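Increased sodium tolerance protein 1 (Saccharomyces cerevisiae, PDB 3GGY) acts late in sorting multivesicular-body cargo into intralumenal vesicles and regulates recruitment of the ATPase VPS4 to ESCRT-III, here represented by its ESCRT-III-like helical N-terminal domain. Local coordinates at residues A[77-82]-A[103-108]; A[7-12]-A[86-91]; A[13-18]-A[126-131]; A[68-73]-A[119-124]. All coordinates share one frame; numbering follows the deposited sequence.

Contact 1 (A[77-82]-A[103-108]); sequences CELLLA and DGINEA
Leu79 lays its branches against two peptide groups: CD1 stands over the flat Gly104-Ile105 peptide, 3.9 Å from Gly104 O, whereas CD2 approaches Asp103 O from beyond the oxygen, at 3.8 Å. Its CG lies anti to the backbone N (chi1 178°), which brings the isobutyl group from the last turns of helix 50-82 against the start of helix 105-115. CD2 also reaches Ile105 and Ala108. Leu80 fills the next place: its CG is 3.8 Å from Ala108 CB, and CD2 meets Ile105 CG2 at the same distance. Gly104 suits the N-cap position, since its phi is positive and a side chain there would crowd Leu79 CD1. Just before it, Asp103 OD1 accepts from Ile105 N at 3.0 Å, on the anti side of the carboxylate, forming an Asx turn; OD2 is hydrogen-bonded to His100. With an alanine in place of Leu79, the Gly104 peptide would probably lose its apolar cover and a gap would open beside Ile105 and Ala108. The helices are thus joined by apolar packing, while polar bonds shape the bend that presents the second one.

Contact 2 (A[7-12]-A[86-91]); sequences PFTIKL and VINDIS
Phe8 and Asn88 both carry CG anti to the backbone N, at chi1 173° and -177°, and these torsions send the ring and the amide past each other in opposite directions between helix 8-46 and the turn from Ile87 to Ile90. The two flat groups are nearly aligned, their planes 21° apart. Asn88 OD1 comes to the ring's edge, near its plane, 3.9 Å from Phe8 CD2, and Ile87 CG2 lies at the edge too, 4.3 Å from Phe8 CE2. A phenyl fits here because its rim can meet both an amide oxygen and a methyl, while other parts of it pack on Leu131, Met132 and Lys135 of helix 125-135. Nearer the surface, Thr9 OG1 stands 3.2 Å from Asn88 OD1, the two side chains crossing at about a right angle. One turn further on, Leu12 CD2 meets Ile87 CG2 at 4.0 Å, again crosswise, so a branched side chain from each segment completes the buried side. The turn is of type I, closed by Ile90 N to Ile87 O at 3.0 Å; it reverses the chain after Ile87, and Asn88 O is hydrogen-bonded to Lys135 NZ. A leucine in place of Asn88 would probably leave Thr9 OG1 facing methyl groups and deprive the Phe8 edge of its oxygen neighbour. Chemically the contact is graded: aliphatic branches meet on the inside, a ring edge bridges to an amide, and the Thr9 hydroxyl and Asn88 amide oxygen sit close together on the less buried side.

Contact 3 (A[13-18]-A[126-131]); sequences KTCLKM and SQLKDL
Cys15 and Leu128 meet where the N-terminal part of helix 8-46 packs against helix 125-135, one of the shorter helices laid along the long hairpin of this ESCRT-III-like domain. The closest touch is Cys15 SG to Leu128 CD2, a snug 3.4 Å, and the same sulfur lies 3.6 Å from Gln127 CB. Sulfur gets there because SG is anti to the backbone N (chi1 178°), which brings it to the partner helix, while Leu131 CD1 lies 4.2 Å from Cys15 CB, roughly at right angles to the CB-SG bond. This is antiparallel helix packing within the ESCRT-III-like fold: the segments run with their directions 156° apart and their axes 9.9 Å from each other at closest approach. Cys15 packs among Gln127, Leu128 and Leu131, with Glu124 O also close to its sulfur. A small, polarisable thiol suits the place, fitting between these neighbours without a long chain to fold away. Leu16, next in sequence, reaches the same leucine; its CD2 meets Leu128 CD2 at 3.8 Å with the two side chains at about a right angle, and it also rests on Leu80 of helix 50-82. The one methyl, Leu128 CD2, thus touches Cys15, Leu16 and also Leu12. Gln127 is exposed and serves the contact differently: its aliphatic CB lies against the sulfur, and its extended chain leaves OE1 3.9 Å from Cys15 SG.

Contact 4 (A[68-73]-A[119-124]); sequences ELLEIL and VDEVKE
Glu121 OE2, resting 3.9 Å from Leu70 CD2, is gripped by two hydrogen bonds from outside the contact, to His66 NE2 and to Gln30 NE2. In this ESCRT-III-like helical domain the residue belongs to the loop between helices 105-115 and 125-135, which here lies against the long helix 50-82. Since Gln30 is on helix 8-46 and His66 on helix 50-82, one carboxylate oxygen ties the loop to both arms of the helical hairpin, and these donors would probably favour its ionised form. To reach them the side chain places CG between the backbone N and the carbonyl carbon (chi1 63°) and bends again at chi2 (-99°), which sets OE2 beside the methyls of Leu70. Glutamate suits the place: it is long enough to reach that pair of donors and still meets those methyls, which come from the opposite direction. A type I turn from Val119 to Val122, with Val122 N bonded to Val119 O at 3.2 Å, has Val119 at its start and Glu121 at its third position. The other contacts across the two segments are apolar. The compact valine needs no long chain to span three leucines: its CG1 meets Leu70 CD2 at 3.7 Å, and Leu73, also covered by Leu112 and Ala115, slides past it in the opposite direction. Val119 CG2 touches methyls one helical turn apart, Leu73 CD1 at 3.9 Å and Leu69 CD2 at 4.0 Å.

Contacts 1, 2 and 3 gather at one end of the elongated domain, their centres 11 to 13 Å apart, and share a continuous apolar interior. Leu80 CD2 of contact 1 packs on Ile87 CD1 of contact 2 at 3.7 Å, and Leu12 CD1 of contact 2 on Leu128 CD2 of contact 3 at 3.9 Å. Contact 4 lies nearer the middle of the chain, 22 Å from contact 2 between centres and without touching it; it reaches contact 3 through Cys15 SG, 3.7 Å from Glu124 O, and shares helix 50-82 with contact 1. Along the sequence, contacts 1 and 4 are nested inside the loop that contact 3 closes, whereas contacts 2 and 3 cross.

Contact 1 (A[77-82]-A[103-108])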
loop_
_atom_site.group_PDB
_atom_site.type_symbol
_atom_site.label_atom_id
_atom_site.label_comp_id
_atom_site.label_asym_id
_atom_site.label_seq_id
_atom_site.Cartn_x
_atom_site.Cartn_y
_atom_site.Cartn_z
ATOM N N CYS A 77 7.896 6.954 3.826
ATOM C CA CYS A 77 8.528 8.024 3.064
ATOM C C CYS A 77 8.848 9.210 3.959
ATOM O O CYS A 77 9.908 9.817 3.841
ATOM C CB CYS A 77 7.619 8.500 1.935
ATOM S SG CYS A 77 7.604 7.401 0.510
ATOM N N GLU A 78 7.915 9.548 4.841
ATOM C CA GLU A 78 8.121 10.674 5.745
ATOM C C GLU A 78 9.275 10.384 6.695
ATOM O O GLU A 78 10.066 11.276 7.015
ATOM C CB GLU A 78 6.831 10.967 6.513
ATOM C CG GLU A 78 5.672 11.287 5.578
ATOM C CD GLU A 78 4.381 11.595 6.305
ATOM O OE1 GLU A 78 4.033 10.846 7.240
ATOM O OE2 GLU A 78 3.708 12.580 5.932
ATOM N N LEU A 79 9.380 9.130 7.124
ATOM C CA LEU A 79 10.450 8.715 8.026
ATOM C C LEU A 79 11.801 8.929 7.356
ATOM O O LEU A 79 12.696 9.568 7.920
ATOM C CB LEU A 79 10.275 7.240 8.402
ATOM C CG LEU A 79 11.328 6.603 9.314
ATOM C CD1 LEU A 79 10.766 5.328 9.911
ATOM C CD2 LEU A 79 12.606 6.315 8.541
ATOM N N LEU A 80 11.947 8.395 6.146
ATOM C CA LEU A 80 13.187 8.529 5.395
ATOM C C LEU A 80 13.500 9.988 5.077
ATOM O O LEU A 80 14.663 10.391 5.060
ATOM C CB LEU A 80 13.100 7.735 4.089
ATOM C CG LEU A 80 12.998 6.217 4.237
ATOM C CD1 LEU A 80 12.851 5.576 2.860
ATOM C CD2 LEU A 80 14.242 5.693 4.942
ATOM N N LEU A 81 12.461 10.774 4.818
ATOM C CA LEU A 81 12.652 12.181 4.488
ATOM C C LEU A 81 13.287 12.937 5.643
ATOM O O LEU A 81 14.141 13.802 5.435
ATOM C CB LEU A 81 11.316 12.836 4.134
ATOM C CG LEU A 81 11.398 14.324 3.766
ATOM C CD1 LEU A 81 12.308 14.503 2.557
ATOM C CD2 LEU A 81 10.002 14.860 3.467
ATOM N N ALA A 82 12.873 12.604 6.859
ATOM C CA ALA A 82 13.397 13.260 8.051
ATOM C C ALA A 82 14.805 12.798 8.417
ATOM O O ALA A 82 15.507 13.473 9.175
ATOM C CB ALA A 82 12.456 13.028 9.224
ATOM N N ASP A 103 16.462 3.181 13.885
ATOM C CA ASP A 103 15.813 4.381 13.367
ATOM C C ASP A 103 14.734 4.051 12.328
ATOM O O ASP A 103 14.145 4.949 11.726
ATOM C CB ASP A 103 16.854 5.323 12.753
ATOM C CG ASP A 103 17.815 4.607 11.823
ATOM O OD1 ASP A 103 17.361 3.759 11.026
ATOM O OD2 ASP A 103 19.028 4.898 11.882
ATOM N N GLY A 104 14.494 2.759 12.120
ATOM C CA GLY A 104 13.475 2.317 11.178
ATOM C C GLY A 104 13.780 2.484 9.701
ATOM O O GLY A 104 12.921 2.218 8.852
ATOM N N ILE A 105 14.994 2.911 9.378
ATOM C CA ILE A 105 15.372 3.118 7.987
ATOM C C ILE A 105 15.415 1.817 7.189
ATOM O O ILE A 105 14.879 1.747 6.082
ATOM C CB ILE A 105 16.734 3.839 7.891
ATOM C CG1 ILE A 105 16.597 5.249 8.476
ATOM C CG2 ILE A 105 17.205 3.902 6.441
ATOM C CD1 ILE A 105 17.891 6.044 8.519
ATOM N N ASN A 106 16.036 0.785 7.750
ATOM C CA ASN A 106 16.130 -0.505 7.058
ATOM C C ASN A 106 14.760 -0.956 6.556
ATOM O O ASN A 106 14.575 -1.258 5.373
ATOM C CB ASN A 106 16.697 -1.569 8.001
ATOM C CG ASN A 106 16.952 -2.893 7.302
ATOM O OD1 ASN A 106 17.641 -2.946 6.286
ATOM N ND2 ASN A 106 16.405 -3.970 7.851
ATOM N N GLU A 107 13.808 -0.995 7.478
ATOM C CA GLU A 107 12.440 -1.398 7.208
ATOM C C GLU A 107 11.748 -0.486 6.195
ATOM O O GLU A 107 11.078 -0.957 5.277
ATOM C CB GLU A 107 11.671 -1.383 8.526
ATOM C CG GLU A 107 10.238 -1.821 8.442
ATOM C CD GLU A 107 9.561 -1.742 9.791
ATOM O OE1 GLU A 107 10.122 -2.288 10.768
ATOM O OE2 GLU A 107 8.473 -1.142 9.875
ATOM N N ALA A 108 11.911 0.820 6.371
ATOM C CA ALA A 108 11.279 1.787 5.484
ATOM C C ALA A 108 11.737 1.706 4.027
ATOM O O ALA A 108 10.910 1.661 3.118
ATOM C CB ALA A 108 11.500 3.200 6.018
#

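Contact 2 (A[7-12]-A[86-91])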
loop_
_atom_site.group_PDB
_atom_site.type_symbol
_atom_site.label_atom_id
_atom_site.label_comp_id
_atom_site.label_asym_id
_atom_site.label_seq_id
_atom_site.Cartn_x
_atom_site.Cartn_y
_atom_site.Cartn_z
ATOM N N PRO A 7 23.542 16.150 -6.305
ATOM C CA PRO A 7 24.034 15.324 -5.201
ATOM C C PRO A 7 23.008 14.255 -4.849
ATOM O O PRO A 7 21.804 14.454 -5.027
ATOM C CB PRO A 7 24.217 16.333 -4.071
ATOM C CG PRO A 7 24.553 17.594 -4.799
ATOM C CD PRO A 7 23.564 17.577 -5.939
ATOM N N PHE A 8 23.489 13.122 -4.355
ATOM C CA PHE A 8 22.609 12.030 -3.973
ATOM C C PHE A 8 21.537 12.503 -2.997
ATOM O O PHE A 8 20.348 12.258 -3.199
ATOM C CB PHE A 8 23.417 10.913 -3.320
ATOM C CG PHE A 8 22.570 9.825 -2.738
ATOM C CD1 PHE A 8 21.942 8.898 -3.562
ATOM C CD2 PHE A 8 22.378 9.745 -1.366
ATOM C CE1 PHE A 8 21.134 7.906 -3.023
ATOM C CE2 PHE A 8 21.570 8.755 -0.817
ATOM C CZ PHE A 8 20.949 7.836 -1.651
ATOM N N THR A 9 21.967 13.183 -1.940
ATOM C CA THR A 9 21.059 13.681 -0.913
ATOM C C THR A 9 19.948 14.570 -1.460
ATOM O O THR A 9 18.818 14.527 -0.972
ATOM C CB THR A 9 21.830 14.458 0.172
ATOM O OG1 THR A 9 22.761 13.579 0.813
ATOM C CG2 THR A 9 20.873 15.012 1.220
ATOM N N ILE A 10 20.268 15.374 -2.469
ATOM C CA ILE A 10 19.279 16.264 -3.063
ATOM C C ILE A 10 18.306 15.482 -3.936
ATOM O O ILE A 10 17.096 15.722 -3.897
ATOM C CB ILE A 10 19.956 17.367 -3.903
ATOM C CG1 ILE A 10 20.815 18.248 -2.993
ATOM C CG2 ILE A 10 18.904 18.204 -4.610
ATOM C CD1 ILE A 10 21.581 19.333 -3.715
ATOM N N LYS A 11 18.829 14.544 -4.720
ATOM C CA LYS A 11 17.980 13.736 -5.582
ATOM C C LYS A 11 17.044 12.875 -4.739
ATOM O O LYS A 11 15.889 12.660 -5.109
ATOM C CB LYS A 11 18.828 12.841 -6.490
ATOM C CG LYS A 11 19.728 13.604 -7.448
ATOM C CD LYS A 11 20.267 12.702 -8.554
ATOM C CE LYS A 11 21.052 11.531 -7.992
ATOM N NZ LYS A 11 22.231 11.979 -7.200
ATOM N N LEU A 12 17.543 12.389 -3.605
ATOM C CA LEU A 12 16.735 11.553 -2.719
ATOM C C LEU A 12 15.628 12.384 -2.076
ATOM O O LEU A 12 14.475 11.951 -2.001
ATOM C CB LEU A 12 17.611 10.918 -1.632
ATOM C CG LEU A 12 16.907 10.029 -0.597
ATOM C CD1 LEU A 12 16.212 8.866 -1.293
ATOM C CD2 LEU A 12 17.923 9.514 0.410
ATOM N N VAL A 86 21.263 11.071 7.200
ATOM C CA VAL A 86 21.875 9.865 7.751
ATOM C C VAL A 86 22.042 8.797 6.669
ATOM O O VAL A 86 23.047 8.088 6.628
ATOM C CB VAL A 86 21.024 9.281 8.893
ATOM C CG1 VAL A 86 21.768 8.141 9.559
ATOM C CG2 VAL A 86 20.697 10.366 9.907
ATOM N N ILE A 87 21.049 8.691 5.792
ATOM C CA ILE A 87 21.081 7.717 4.707
ATOM C C ILE A 87 22.274 7.994 3.803
ATOM O O ILE A 87 22.816 7.090 3.161
ATOM C CB ILE A 87 19.788 7.788 3.865
ATOM C CG1 ILE A 87 18.585 7.464 4.751
ATOM C CG2 ILE A 87 19.878 6.832 2.684
ATOM C CD1 ILE A 87 17.254 7.666 4.075
ATOM N N ASN A 88 22.683 9.254 3.765
ATOM C CA ASN A 88 23.807 9.655 2.937
ATOM C C ASN A 88 25.098 8.970 3.378
ATOM O O ASN A 88 26.040 8.854 2.600
ATOM C CB ASN A 88 23.976 11.174 2.992
ATOM C CG ASN A 88 25.089 11.667 2.098
ATOM O OD1 ASN A 88 25.111 11.380 0.899
ATOM N ND2 ASN A 88 26.022 12.416 2.674
ATOM N N ASP A 89 25.130 8.506 4.624
ATOM C CA ASP A 89 26.315 7.837 5.155
ATOM C C ASP A 89 26.212 6.314 5.113
ATOM O O ASP A 89 26.949 5.620 5.815
ATOM C CB ASP A 89 26.575 8.284 6.597
ATOM C CG ASP A 89 26.808 9.778 6.710
ATOM O OD1 ASP A 89 27.571 10.326 5.888
ATOM O OD2 ASP A 89 26.235 10.402 7.627
ATOM N N ILE A 90 25.300 5.798 4.294
ATOM C CA ILE A 90 25.116 4.353 4.167
ATOM C C ILE A 90 25.623 3.888 2.806
ATOM O O ILE A 90 25.117 4.317 1.767
ATOM C CB ILE A 90 23.630 3.965 4.309
ATOM C CG1 ILE A 90 23.070 4.524 5.618
ATOM C CG2 ILE A 90 23.486 2.449 4.301
ATOM C CD1 ILE A 90 21.576 4.331 5.780
ATOM N N SER A 91 26.624 3.011 2.813
ATOM C CA SER A 91 27.198 2.512 1.569
ATOM C C SER A 91 27.111 0.994 1.429
ATOM O O SER A 91 27.358 0.453 0.351
ATOM C CB SER A 91 28.661 2.954 1.457
ATOM O OG SER A 91 29.420 2.490 2.561
#

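Contact 3 (A[13-18]-A[126-131])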
loop_
_atom_site.group_PDB
_atom_site.type_symbol
_atom_site.label_atom_id
_atom_site.label_comp_id
_atom_site.label_asym_id
_atom_site.label_seq_id
_atom_site.Cartn_x
_atom_site.Cartn_y
_atom_site.Cartn_z
ATOM N N LYS A 13 15.978 13.583 -1.620
ATOM C CA LYS A 13 15.000 14.459 -0.993
ATOM C C LYS A 13 13.881 14.764 -1.978
ATOM O O LYS A 13 12.703 14.676 -1.635
ATOM C CB LYS A 13 15.659 15.766 -0.542
ATOM C CG LYS A 13 14.701 16.722 0.158
ATOM C CD LYS A 13 15.412 17.977 0.656
ATOM C CE LYS A 13 15.956 18.811 -0.497
ATOM N NZ LYS A 13 16.644 20.047 -0.022
ATOM N N THR A 14 14.262 15.117 -3.202
ATOM C CA THR A 14 13.302 15.431 -4.255
ATOM C C THR A 14 12.388 14.238 -4.507
ATOM O O THR A 14 11.172 14.385 -4.652
ATOM C CB THR A 14 14.011 15.770 -5.582
ATOM O OG1 THR A 14 14.857 16.910 -5.399
ATOM C CG2 THR A 14 12.993 16.074 -6.671
ATOM N N CYS A 15 12.989 13.056 -4.568
ATOM C CA CYS A 15 12.248 11.827 -4.811
ATOM C C CYS A 15 11.242 11.535 -3.703
ATOM O O CYS A 15 10.065 11.294 -3.970
ATOM C CB CYS A 15 13.219 10.652 -4.946
ATOM S SG CYS A 15 12.411 9.052 -5.209
ATOM N N LEU A 16 11.708 11.564 -2.460
ATOM C CA LEU A 16 10.844 11.289 -1.320
ATOM C C LEU A 16 9.691 12.284 -1.226
ATOM O O LEU A 16 8.562 11.903 -0.929
ATOM C CB LEU A 16 11.658 11.297 -0.027
ATOM C CG LEU A 16 12.612 10.111 0.152
ATOM C CD1 LEU A 16 13.520 10.345 1.345
ATOM C CD2 LEU A 16 11.806 8.832 0.346
ATOM N N LYS A 17 9.969 13.557 -1.490
ATOM C CA LYS A 17 8.915 14.562 -1.423
ATOM C C LYS A 17 7.830 14.300 -2.462
ATOM O O LYS A 17 6.641 14.446 -2.174
ATOM C CB LYS A 17 9.498 15.967 -1.614
ATOM C CG LYS A 17 10.237 16.485 -0.391
ATOM C CD LYS A 17 10.732 17.911 -0.604
ATOM C CE LYS A 17 11.439 18.437 0.634
ATOM N NZ LYS A 17 10.527 18.512 1.810
ATOM N N MET A 18 8.240 13.910 -3.665
ATOM C CA MET A 18 7.293 13.626 -4.735
ATOM C C MET A 18 6.518 12.358 -4.397
ATOM O O MET A 18 5.312 12.275 -4.633
ATOM C CB MET A 18 8.025 13.450 -6.067
ATOM C CG MET A 18 7.120 13.176 -7.262
ATOM S SD MET A 18 6.225 14.619 -7.886
ATOM C CE MET A 18 4.652 14.440 -7.099
ATOM N N SER A 126 10.055 3.881 -8.227
ATOM C CA SER A 126 11.131 3.201 -8.951
ATOM C C SER A 126 12.444 3.967 -8.815
ATOM O O SER A 126 13.527 3.383 -8.880
ATOM C CB SER A 126 10.770 3.039 -10.435
ATOM O OG SER A 126 10.568 4.295 -11.058
ATOM N N GLN A 127 12.343 5.277 -8.624
ATOM C CA GLN A 127 13.524 6.117 -8.463
ATOM C C GLN A 127 14.262 5.773 -7.174
ATOM O O GLN A 127 15.483 5.910 -7.097
ATOM C CB GLN A 127 13.124 7.593 -8.446
ATOM C CG GLN A 127 12.777 8.160 -9.807
ATOM C CD GLN A 127 12.072 9.499 -9.708
ATOM O OE1 GLN A 127 12.436 10.346 -8.890
ATOM N NE2 GLN A 127 11.062 9.699 -10.547
ATOM N N LEU A 128 13.520 5.336 -6.159
ATOM C CA LEU A 128 14.135 4.970 -4.886
ATOM C C LEU A 128 15.011 3.747 -5.095
ATOM O O LEU A 128 16.116 3.656 -4.548
ATOM C CB LEU A 128 13.068 4.670 -3.833
ATOM C CG LEU A 128 12.243 5.861 -3.343
ATOM C CD1 LEU A 128 11.207 5.373 -2.350
ATOM C CD2 LEU A 128 13.157 6.902 -2.699
ATOM N N LYS A 129 14.519 2.804 -5.891
ATOM C CA LYS A 129 15.285 1.601 -6.178
ATOM C C LYS A 129 16.577 1.998 -6.879
ATOM O O LYS A 129 17.662 1.580 -6.478
ATOM C CB LYS A 129 14.495 0.651 -7.079
ATOM C CG LYS A 129 15.240 -0.640 -7.386
ATOM C CD LYS A 129 14.468 -1.534 -8.342
ATOM C CE LYS A 129 14.670 -1.111 -9.784
ATOM N NZ LYS A 129 16.076 -1.336 -10.223
ATOM N N ASP A 130 16.456 2.816 -7.921
ATOM C CA ASP A 130 17.629 3.255 -8.668
ATOM C C ASP A 130 18.642 3.953 -7.764
ATOM O O ASP A 130 19.847 3.709 -7.862
ATOM C CB ASP A 130 17.221 4.192 -9.809
ATOM C CG ASP A 130 16.357 3.505 -10.851
ATOM O OD1 ASP A 130 16.595 2.311 -11.133
ATOM O OD2 ASP A 130 15.449 4.162 -11.403
ATOM N N LEU A 131 18.157 4.821 -6.886
ATOM C CA LEU A 131 19.043 5.541 -5.975
ATOM C C LEU A 131 19.759 4.616 -4.999
ATOM O O LEU A 131 20.956 4.782 -4.756
ATOM C CB LEU A 131 18.258 6.590 -5.187
ATOM C CG LEU A 131 17.792 7.821 -5.962
ATOM C CD1 LEU A 131 16.871 8.660 -5.087
ATOM C CD2 LEU A 131 19.001 8.635 -6.405
#

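Contact 4 (A[68-73]-A[119-124])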
loop_
_atom_site.group_PDB
_atom_site.type_symbol
_atom_site.label_atom_id
_atom_site.label_comp_id
_atom_site.label_asym_id
_atom_site.label_seq_id
_atom_site.Cartn_x
_atom_site.Cartn_y
_atom_site.Cartn_z
ATOM N N GLU A 68 -4.725 0.976 2.696
ATOM C CA GLU A 68 -3.963 0.850 3.934
ATOM C C GLU A 68 -2.473 0.761 3.593
ATOM O O GLU A 68 -1.632 1.320 4.295
ATOM C CB GLU A 68 -4.387 -0.402 4.697
ATOM C CG GLU A 68 -5.852 -0.405 5.090
ATOM C CD GLU A 68 -6.235 -1.620 5.914
ATOM O OE1 GLU A 68 -5.891 -2.751 5.504
ATOM O OE2 GLU A 68 -6.885 -1.443 6.966
ATOM N N LEU A 69 -2.148 0.046 2.519
ATOM C CA LEU A 69 -0.750 -0.077 2.104
ATOM C C LEU A 69 -0.203 1.308 1.800
ATOM O O LEU A 69 0.879 1.671 2.258
ATOM C CB LEU A 69 -0.623 -0.964 0.854
ATOM C CG LEU A 69 0.741 -1.026 0.145
ATOM C CD1 LEU A 69 1.788 -1.644 1.064
ATOM C CD2 LEU A 69 0.610 -1.851 -1.149
ATOM N N LEU A 70 -0.954 2.086 1.027
ATOM C CA LEU A 70 -0.527 3.438 0.670
ATOM C C LEU A 70 -0.296 4.308 1.903
ATOM O O LEU A 70 0.633 5.111 1.926
ATOM C CB LEU A 70 -1.564 4.105 -0.240
ATOM C CG LEU A 70 -1.829 3.419 -1.582
ATOM C CD1 LEU A 70 -2.834 4.247 -2.389
ATOM C CD2 LEU A 70 -0.529 3.277 -2.357
ATOM N N GLU A 71 -1.136 4.153 2.923
ATOM C CA GLU A 71 -0.984 4.941 4.144
ATOM C C GLU A 71 0.330 4.597 4.837
ATOM O O GLU A 71 1.045 5.481 5.313
ATOM C CB GLU A 71 -2.156 4.677 5.092
ATOM C CG GLU A 71 -3.511 4.982 4.465
ATOM C CD GLU A 71 -4.680 4.637 5.370
ATOM O OE1 GLU A 71 -4.596 3.619 6.090
ATOM O OE2 GLU A 71 -5.690 5.375 5.345
ATOM N N ILE A 72 0.650 3.311 4.883
ATOM C CA ILE A 72 1.883 2.870 5.516
ATOM C C ILE A 72 3.099 3.350 4.714
ATOM O O ILE A 72 4.089 3.824 5.279
ATOM C CB ILE A 72 1.914 1.330 5.635
ATOM C CG1 ILE A 72 0.731 0.855 6.480
ATOM C CG2 ILE A 72 3.242 0.882 6.239
ATOM C CD1 ILE A 72 0.469 -0.639 6.403
ATOM N N LEU A 73 3.028 3.241 3.393
ATOM C CA LEU A 73 4.149 3.669 2.568
ATOM C C LEU A 73 4.399 5.168 2.717
ATOM O O LEU A 73 5.548 5.621 2.681
ATOM C CB LEU A 73 3.900 3.309 1.097
ATOM C CG LEU A 73 3.789 1.810 0.795
ATOM C CD1 LEU A 73 3.547 1.629 -0.706
ATOM C CD2 LEU A 73 5.065 1.077 1.234
ATOM N N VAL A 119 2.532 -0.946 -6.640
ATOM C CA VAL A 119 1.956 0.399 -6.630
ATOM C C VAL A 119 2.394 1.146 -7.891
ATOM O O VAL A 119 3.148 2.114 -7.829
ATOM C CB VAL A 119 2.412 1.178 -5.360
ATOM C CG1 VAL A 119 1.644 2.483 -5.236
ATOM C CG2 VAL A 119 2.192 0.319 -4.124
ATOM N N ASP A 120 1.920 0.686 -9.045
ATOM C CA ASP A 120 2.308 1.337 -10.289
ATOM C C ASP A 120 1.702 2.730 -10.435
ATOM O O ASP A 120 2.119 3.494 -11.307
ATOM C CB ASP A 120 1.958 0.463 -11.507
ATOM C CG ASP A 120 0.484 0.104 -11.584
ATOM O OD1 ASP A 120 -0.366 0.976 -11.317
ATOM O OD2 ASP A 120 0.174 -1.055 -11.934
ATOM N N GLU A 121 0.740 3.070 -9.577
ATOM C CA GLU A 121 0.120 4.390 -9.645
ATOM C C GLU A 121 1.073 5.483 -9.165
ATOM O O GLU A 121 0.803 6.670 -9.343
ATOM C CB GLU A 121 -1.183 4.442 -8.833
ATOM C CG GLU A 121 -1.012 4.219 -7.347
ATOM C CD GLU A 121 -1.339 2.802 -6.932
ATOM O OE1 GLU A 121 -0.899 1.859 -7.623
ATOM O OE2 GLU A 121 -2.034 2.635 -5.907
ATOM N N VAL A 122 2.184 5.084 -8.547
ATOM C CA VAL A 122 3.189 6.035 -8.080
ATOM C C VAL A 122 4.524 5.640 -8.710
ATOM O O VAL A 122 5.316 4.911 -8.115
ATOM C CB VAL A 122 3.313 6.021 -6.540
ATOM C CG1 VAL A 122 4.375 7.015 -6.088
ATOM C CG2 VAL A 122 1.973 6.372 -5.914
ATOM N N LYS A 123 4.761 6.131 -9.923
ATOM C CA LYS A 123 5.980 5.813 -10.661
ATOM C C LYS A 123 7.285 6.184 -9.977
ATOM O O LYS A 123 8.279 5.477 -10.124
ATOM C CB LYS A 123 5.952 6.478 -12.042
ATOM C CG LYS A 123 4.840 5.986 -12.940
ATOM C CD LYS A 123 4.929 6.611 -14.324
ATOM C CE LYS A 123 3.694 6.279 -15.143
ATOM N NZ LYS A 123 2.456 6.775 -14.476
ATOM N N GLU A 124 7.287 7.291 -9.243
ATOM C CA GLU A 124 8.490 7.757 -8.561
ATOM C C GLU A 124 9.135 6.743 -7.621
ATOM O O GLU A 124 10.321 6.847 -7.325
ATOM C CB GLU A 124 8.193 9.041 -7.780
ATOM C CG GLU A 124 7.860 10.258 -8.638
ATOM C CD GLU A 124 6.598 10.081 -9.462
ATOM O OE1 GLU A 124 5.600 9.552 -8.926
ATOM O OE2 GLU A 124 6.599 10.486 -10.646
#